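Local coordinates for protein glycoside Hydrolase (Bacteroides plebeius, PDB 5T3B) that probably hydrolyses glycosidic bonds of polysaccharides, as a family 50 glycoside hydrolase from a subfamily enriched in human gut Bacteroidetes, at residues Q76-G87 and F156-V164. Numbering follows the deposited sequence.
Sequences QDEYLQSVNKYG and FSEIGFHSV
Tyr79 and His162 reach for each other from opposite directions and meet through a short hydrogen bond, 2.6 Å from Tyr79 OH to His162 NE2, in which either group could be the donor. With CG anti to the backbone N (chi1 174°), the tyrosine projects from helix 76-82 far enough for its hydroxyl to arrive at the imidazole edge. The rings touch rim to rim with planes 43° apart, so the pairing is polar rather than stacked. Tyr79 OH is also bonded to Arg124, whose charge would probably polarise the hydroxyl. At the far side of the imidazole, a water lies 2.7 Å from His162 ND1, so both ring nitrogens have polar partners, which should hold the rotation of this buried ring.

One imidazole face is covered by Gly87, which, having no side chain, brings its CA to 3.4 Å from the ring centroid, almost on the normal, as a CH-pi contact. The positive phi that ends the Asn84-Gly87 type I turn suits glycine as well. Positive phi also explains Gly160, which closes helix 145-158 in a Schellman motif; its CA is 3.8 Å from Tyr79 CE2. Ser157 O accepts from Gly160 N and lies at the Tyr79 ring edge, where Leu80 CD2 adds a nonpolar contact at 3.6 Å from Ser157 O. Nearer the surface, Gln76 and Glu158, both extended beyond CG, lie alongside each other without a hydrogen bond, amide and carboxylate planes 36° apart; Glu158 OE2 instead forms a salt bridge with Lys154.

The contact thus joins helix 76-82 and the turn after it to the link between helix 145-158 and strand 163-165. That strand runs parallel to strands 120-126 and 188-190, while helix 459-469 packs against Ile159 and Phe161.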
ATOM      1  N   GLN A  76     -11.642 -22.320   6.505  1.00 17.52           N
ATOM      2  CA  GLN A  76     -10.518 -22.271   5.611  1.00 17.30           C
ATOM      3  C   GLN A  76     -10.696 -23.160   4.364  1.00 15.52           C
ATOM      4  O   GLN A  76     -10.310 -22.743   3.276  1.00 16.47           O
ATOM      5  CB  GLN A  76      -9.173 -22.432   6.325  1.00 24.86           C
ATOM      6  CG  GLN A  76      -8.866 -23.748   6.754  1.00 29.87           C
ATOM      7  CD  GLN A  76      -7.461 -23.813   7.261  1.00 28.73           C
ATOM      8  OE1 GLN A  76      -6.749 -24.712   6.904  1.00 41.63           O
ATOM      9  NE2 GLN A  76      -7.099 -22.902   8.126  1.00 25.65           N
ATOM     10  N   ASP A  77     -11.300 -24.344   4.529  1.00 16.87           N
ATOM     11  CA  ASP A  77     -11.519 -25.214   3.375  1.00 19.73           C
ATOM     12  C   ASP A  77     -12.523 -24.628   2.391  1.00 17.71           C
ATOM     13  O   ASP A  77     -12.323 -24.707   1.177  1.00 18.71           O
ATOM     14  CB  ASP A  77     -11.890 -26.640   3.762  1.00 24.69           C
ATOM     15  CG  ASP A  77     -10.766 -27.361   4.525  1.00 35.71           C
ATOM     16  OD1 ASP A  77      -9.574 -26.975   4.483  1.00 43.93           O
ATOM     17  OD2 ASP A  77     -11.081 -28.329   5.225  1.00 47.67           O
ATOM     18  N   GLU A  78     -13.608 -24.076   2.903  1.00 16.54           N
ATOM     19  CA  GLU A  78     -14.555 -23.392   2.044  1.00 16.34           C
ATOM     20  C   GLU A  78     -13.850 -22.298   1.269  1.00 14.32           C
ATOM     21  O   GLU A  78     -14.063 -22.122   0.074  1.00 15.39           O
ATOM     22  CB  GLU A  78     -15.764 -22.829   2.857  1.00 17.46           C
ATOM     23  CG  GLU A  78     -16.736 -23.849   3.471  1.00 23.61           C
ATOM     24  CD  GLU A  78     -17.830 -23.213   4.329  1.00 28.05           C
ATOM     25  OE1 GLU A  78     -17.910 -21.956   4.434  1.00 26.55           O
ATOM     26  OE2 GLU A  78     -18.602 -24.061   4.860  1.00 33.95           O
ATOM     27  N   TYR A  79     -13.050 -21.527   1.958  1.00 12.77           N
ATOM     28  CA  TYR A  79     -12.330 -20.450   1.259  1.00 12.28           C
ATOM     29  C   TYR A  79     -11.410 -20.950   0.166  1.00 11.89           C
ATOM     30  O   TYR A  79     -11.454 -20.527  -0.993  1.00 11.31           O
ATOM     31  CB  TYR A  79     -11.474 -19.649   2.256  1.00 11.15           C
ATOM     32  CG  TYR A  79     -10.628 -18.630   1.536  1.00 10.64           C
ATOM     33  CD1 TYR A  79     -11.256 -17.607   0.831  1.00 11.05           C
ATOM     34  CD2 TYR A  79      -9.251 -18.732   1.487  1.00 10.80           C
ATOM     35  CE1 TYR A  79     -10.521 -16.679   0.091  1.00  9.72           C
ATOM     36  CE2 TYR A  79      -8.510 -17.818   0.760  1.00  9.82           C
ATOM     37  CZ  TYR A  79      -9.157 -16.807   0.044  1.00  9.48           C
ATOM     38  OH  TYR A  79      -8.411 -15.922  -0.723  1.00 10.15           O
ATOM     39  N   LEU A  80     -10.569 -21.928   0.550  1.00 12.11           N
ATOM     40  CA  LEU A  80      -9.573 -22.406  -0.422  1.00 13.89           C
ATOM     41  C   LEU A  80     -10.203 -23.087  -1.629  1.00 13.21           C
ATOM     42  O   LEU A  80      -9.617 -23.039  -2.721  1.00 16.45           O
ATOM     43  CB  LEU A  80      -8.492 -23.270   0.261  1.00 14.21           C
ATOM     44  CG  LEU A  80      -7.627 -22.451   1.244  1.00 16.14           C
ATOM     45  CD1 LEU A  80      -6.840 -23.482   2.046  1.00 20.79           C
ATOM     46  CD2 LEU A  80      -6.693 -21.420   0.588  1.00 17.22           C
ATOM     47  N   GLN A  81     -11.394 -23.635  -1.484  1.00 13.60           N
ATOM     48  CA  GLN A  81     -12.108 -24.181  -2.617  1.00 15.27           C
ATOM     49  C   GLN A  81     -12.712 -23.144  -3.556  1.00 14.64           C
ATOM     50  O   GLN A  81     -13.073 -23.501  -4.681  1.00 17.98           O
ATOM     51  CB  GLN A  81     -13.221 -25.191  -2.161  1.00 18.90           C
ATOM     52  CG  GLN A  81     -12.655 -26.428  -1.474  1.00 24.65           C
ATOM     53  CD  GLN A  81     -13.510 -27.619  -1.676  1.00 35.81           C
ATOM     54  OE1 GLN A  81     -13.043 -28.641  -2.134  1.00 62.79           O
ATOM     55  NE2 GLN A  81     -14.788 -27.463  -1.425  1.00 49.37           N
ATOM     56  N   SER A  82     -12.785 -21.875  -3.093  1.00 12.38           N
ATOM     57  CA  SER A  82     -13.429 -20.803  -3.875  1.00 13.48           C
ATOM     58  C   SER A  82     -12.495 -19.939  -4.679  1.00 12.19           C
ATOM     59  O   SER A  82     -12.944 -19.174  -5.533  1.00 12.77           O
ATOM     60  CB  SER A  82     -14.218 -19.888  -2.959  1.00 13.90           C
ATOM     61  OG  SER A  82     -13.433 -19.051  -2.129  1.00 13.78           O
ATOM     62  N   VAL A  83     -11.201 -20.102  -4.407  1.00 11.82           N
ATOM     63  CA  VAL A  83     -10.174 -19.333  -5.046  1.00 10.37           C
ATOM     64  C   VAL A  83      -9.169 -20.193  -5.779  1.00 11.13           C
ATOM     65  O   VAL A  83      -9.010 -21.383  -5.444  1.00 13.14           O
ATOM     66  CB  VAL A  83      -9.474 -18.336  -4.090  1.00 10.95           C
ATOM     67  CG1 VAL A  83     -10.416 -17.282  -3.545  1.00 11.35           C
ATOM     68  CG2 VAL A  83      -8.758 -19.076  -2.984  1.00 10.36           C
ATOM     69  N   ASN A  84      -8.505 -19.605  -6.769  1.00 10.22           N
ATOM     70  CA  ASN A  84      -7.445 -20.291  -7.438  1.00  9.69           C
ATOM     71  C   ASN A  84      -6.079 -20.126  -6.767  1.00 10.03           C
ATOM     72  O   ASN A  84      -5.988 -19.602  -5.641  1.00 10.74           O
ATOM     73  CB  ASN A  84      -7.388 -19.946  -8.914  1.00 11.14           C
ATOM     74  CG  ASN A  84      -6.918 -18.518  -9.170  1.00 11.10           C
ATOM     75  OD1 ASN A  84      -6.401 -17.846  -8.271  1.00 10.81           O
ATOM     76  ND2 ASN A  84      -7.005 -18.083 -10.427  1.00 12.34           N
ATOM     77  N   LYS A  85      -5.007 -20.605  -7.404  1.00 10.37           N
ATOM     78  CA  LYS A  85      -3.702 -20.615  -6.763  1.00 11.00           C
ATOM     79  C   LYS A  85      -3.147 -19.204  -6.402  1.00 11.23           C
ATOM     80  O   LYS A  85      -2.259 -19.095  -5.578  1.00 13.47           O
ATOM     81  CB  LYS A  85      -2.719 -21.366  -7.622  1.00 13.69           C
ATOM     82  CG  LYS A  85      -2.330 -20.657  -8.875  1.00 15.28           C
ATOM     83  CD  LYS A  85      -1.392 -21.545  -9.653  1.00 19.74           C
ATOM     84  CE  LYS A  85      -0.983 -20.862 -10.877  1.00 23.22           C
ATOM     85  NZ  LYS A  85      -0.083 -21.709 -11.727  1.00 27.12           N
ATOM     86  N   TYR A  86      -3.700 -18.198  -7.097  1.00 10.09           N
ATOM     87  CA  TYR A  86      -3.324 -16.815  -6.852  1.00  9.78           C
ATOM     88  C   TYR A  86      -4.149 -16.151  -5.739  1.00  9.23           C
ATOM     89  O   TYR A  86      -3.843 -15.043  -5.327  1.00 12.16           O
ATOM     90  CB  TYR A  86      -3.444 -15.972  -8.129  1.00 11.37           C
ATOM     91  CG  TYR A  86      -2.561 -16.450  -9.283  1.00 12.24           C
ATOM     92  CD1 TYR A  86      -1.234 -16.208  -9.282  1.00 13.20           C
ATOM     93  CD2 TYR A  86      -3.111 -17.140 -10.357  1.00 12.65           C
ATOM     94  CE1 TYR A  86      -0.455 -16.601 -10.383  1.00 11.80           C
ATOM     95  CE2 TYR A  86      -2.333 -17.574 -11.414  1.00 13.40           C
ATOM     96  CZ  TYR A  86      -1.043 -17.315 -11.419  1.00 12.24           C
ATOM     97  OH  TYR A  86      -0.212 -17.731 -12.486  1.00 14.25           O
ATOM     98  N   GLY A  87      -5.215 -16.818  -5.277  1.00  9.28           N
ATOM     99  CA  GLY A  87      -6.159 -16.206  -4.402  1.00  9.52           C
ATOM    100  C   GLY A  87      -7.274 -15.428  -5.071  1.00  9.29           C
ATOM    101  O   GLY A  87      -8.011 -14.687  -4.405  1.00  9.55           O
ATOM    102  N   PHE A 156      -0.423 -18.088   5.181  1.00  8.46           N
ATOM    103  CA  PHE A 156      -1.051 -16.892   4.717  1.00  8.88           C
ATOM    104  C   PHE A 156      -2.314 -17.219   3.913  1.00  9.14           C
ATOM    105  O   PHE A 156      -3.346 -16.575   4.117  1.00  8.62           O
ATOM    106  CB  PHE A 156      -0.092 -16.056   3.846  1.00  8.99           C
ATOM    107  CG  PHE A 156       1.074 -15.445   4.519  1.00  9.03           C
ATOM    108  CD1 PHE A 156       1.285 -15.477   5.878  1.00 11.17           C
ATOM    109  CD2 PHE A 156       2.046 -14.907   3.779  1.00 11.86           C
ATOM    110  CE1 PHE A 156       2.380 -14.905   6.438  1.00 11.05           C
ATOM    111  CE2 PHE A 156       3.160 -14.306   4.336  1.00 11.72           C
ATOM    112  CZ  PHE A 156       3.313 -14.308   5.681  1.00 11.31           C
ATOM    113  N   SER A 157      -2.234 -18.194   2.980  1.00  9.18           N
ATOM    114  CA  SER A 157      -3.416 -18.526   2.231  1.00 10.30           C
ATOM    115  C   SER A 157      -4.611 -18.935   3.057  1.00 10.35           C
ATOM    116  O   SER A 157      -5.756 -18.637   2.717  1.00 11.51           O
ATOM    117  CB  SER A 157      -3.112 -19.607   1.163  1.00 13.25           C
ATOM    118  OG  SER A 157      -2.901 -20.844   1.767  1.00 17.85           O
ATOM    119  N   GLU A 158      -4.340 -19.612   4.135  1.00  9.62           N
ATOM    120  CA  GLU A 158      -5.426 -20.046   5.032  1.00 12.08           C
ATOM    121  C   GLU A 158      -6.152 -18.888   5.686  1.00 11.35           C
ATOM    122  O   GLU A 158      -7.309 -19.058   6.109  1.00 14.31           O
ATOM    123  CB  GLU A 158      -4.868 -20.995   6.121  1.00 14.14           C
ATOM    124  CG  GLU A 158      -4.453 -22.330   5.542  1.00 16.46           C
ATOM    125  CD  GLU A 158      -3.560 -23.141   6.513  1.00 20.05           C
ATOM    126  OE1 GLU A 158      -3.055 -22.565   7.553  1.00 22.47           O
ATOM    127  OE2 GLU A 158      -3.343 -24.326   6.237  1.00 27.98           O
ATOM    128  N   ILE A 159      -5.472 -17.735   5.806  1.00  9.85           N
ATOM    129  CA  ILE A 159      -6.003 -16.514   6.403  1.00 11.06           C
ATOM    130  C   ILE A 159      -6.473 -15.569   5.254  1.00 10.46           C
ATOM    131  O   ILE A 159      -6.960 -14.483   5.508  1.00 10.77           O
ATOM    132  CB  ILE A 159      -4.874 -15.797   7.284  1.00 13.89           C
ATOM    133  CG1 ILE A 159      -4.424 -16.722   8.450  1.00 16.28           C
ATOM    134  CG2 ILE A 159      -5.317 -14.405   7.885  1.00 14.60           C
ATOM    135  CD1 ILE A 159      -3.043 -16.261   8.957  1.00 18.67           C
ATOM    136  N   GLY A 160      -6.377 -16.005   4.003  1.00  9.47           N
ATOM    137  CA  GLY A 160      -6.793 -15.201   2.845  1.00  8.25           C
ATOM    138  C   GLY A 160      -5.842 -14.099   2.442  1.00  7.92           C
ATOM    139  O   GLY A 160      -6.275 -13.164   1.754  1.00  9.17           O
ATOM    140  N   PHE A 161      -4.555 -14.252   2.774  1.00  7.60           N
ATOM    141  CA  PHE A 161      -3.500 -13.396   2.232  1.00  7.50           C
ATOM    142  C   PHE A 161      -2.749 -14.190   1.172  1.00  7.94           C
ATOM    143  O   PHE A 161      -2.373 -15.331   1.407  1.00  8.82           O
ATOM    144  CB  PHE A 161      -2.515 -12.963   3.331  1.00  7.91           C
ATOM    145  CG  PHE A 161      -3.045 -11.972   4.321  1.00  7.19           C
ATOM    146  CD1 PHE A 161      -3.195 -10.616   3.991  1.00  7.72           C
ATOM    147  CD2 PHE A 161      -3.397 -12.349   5.598  1.00  7.96           C
ATOM    148  CE1 PHE A 161      -3.638  -9.711   4.930  1.00  8.14           C
ATOM    149  CE2 PHE A 161      -3.798 -11.447   6.538  1.00  8.59           C
ATOM    150  CZ  PHE A 161      -3.943 -10.112   6.202  1.00  9.07           C
ATOM    151  N   HIS A 162      -2.393 -13.490   0.087  1.00  7.61           N
ATOM    152  CA  HIS A 162      -1.771 -14.155  -1.080  1.00  7.77           C
ATOM    153  C   HIS A 162      -0.565 -13.504  -1.651  1.00  8.00           C
ATOM    154  O   HIS A 162       0.069 -14.044  -2.538  1.00  9.43           O
ATOM    155  CB  HIS A 162      -2.820 -14.396  -2.160  1.00  8.75           C
ATOM    156  CG  HIS A 162      -3.972 -15.257  -1.703  1.00  9.61           C
ATOM    157  ND1 HIS A 162      -3.920 -16.632  -1.745  1.00  9.79           N
ATOM    158  CD2 HIS A 162      -5.152 -14.954  -1.102  1.00  9.66           C
ATOM    159  CE1 HIS A 162      -5.044 -17.108  -1.250  1.00 10.93           C
ATOM    160  NE2 HIS A 162      -5.790 -16.121  -0.809  1.00 10.08           N
ATOM    161  N   SER A 163      -0.251 -12.298  -1.153  1.00  7.45           N
ATOM    162  CA  SER A 163       0.861 -11.540  -1.662  1.00  6.85           C
ATOM    163  C   SER A 163       1.751 -11.001  -0.545  1.00  6.60           C
ATOM    164  O   SER A 163       1.232 -10.802   0.594  1.00  8.53           O
ATOM    165  CB  SER A 163       0.397 -10.364  -2.488  1.00  8.95           C
ATOM    166  OG  SER A 163      -0.438 -10.736  -3.568  1.00 10.89           O
ATOM    167  N   VAL A 164       3.008 -10.764  -0.901  1.00  6.92           N
ATOM    168  CA  VAL A 164       3.902 -10.062  -0.006  1.00  7.86           C
ATOM    169  C   VAL A 164       4.358  -8.819  -0.744  1.00  7.91           C
ATOM    170  O   VAL A 164       4.780  -8.896  -1.912  1.00 10.42           O
ATOM    171  CB  VAL A 164       5.056 -10.952   0.481  1.00  8.41           C
ATOM    172  CG1 VAL A 164       4.493 -11.993   1.417  1.00  9.92           C
ATOM    173  CG2 VAL A 164       5.849 -11.564  -0.635  1.00 10.25           C
TER
HETATM  174  O   HOH W   1      -1.642 -17.898  -2.559  1.00 25.42           O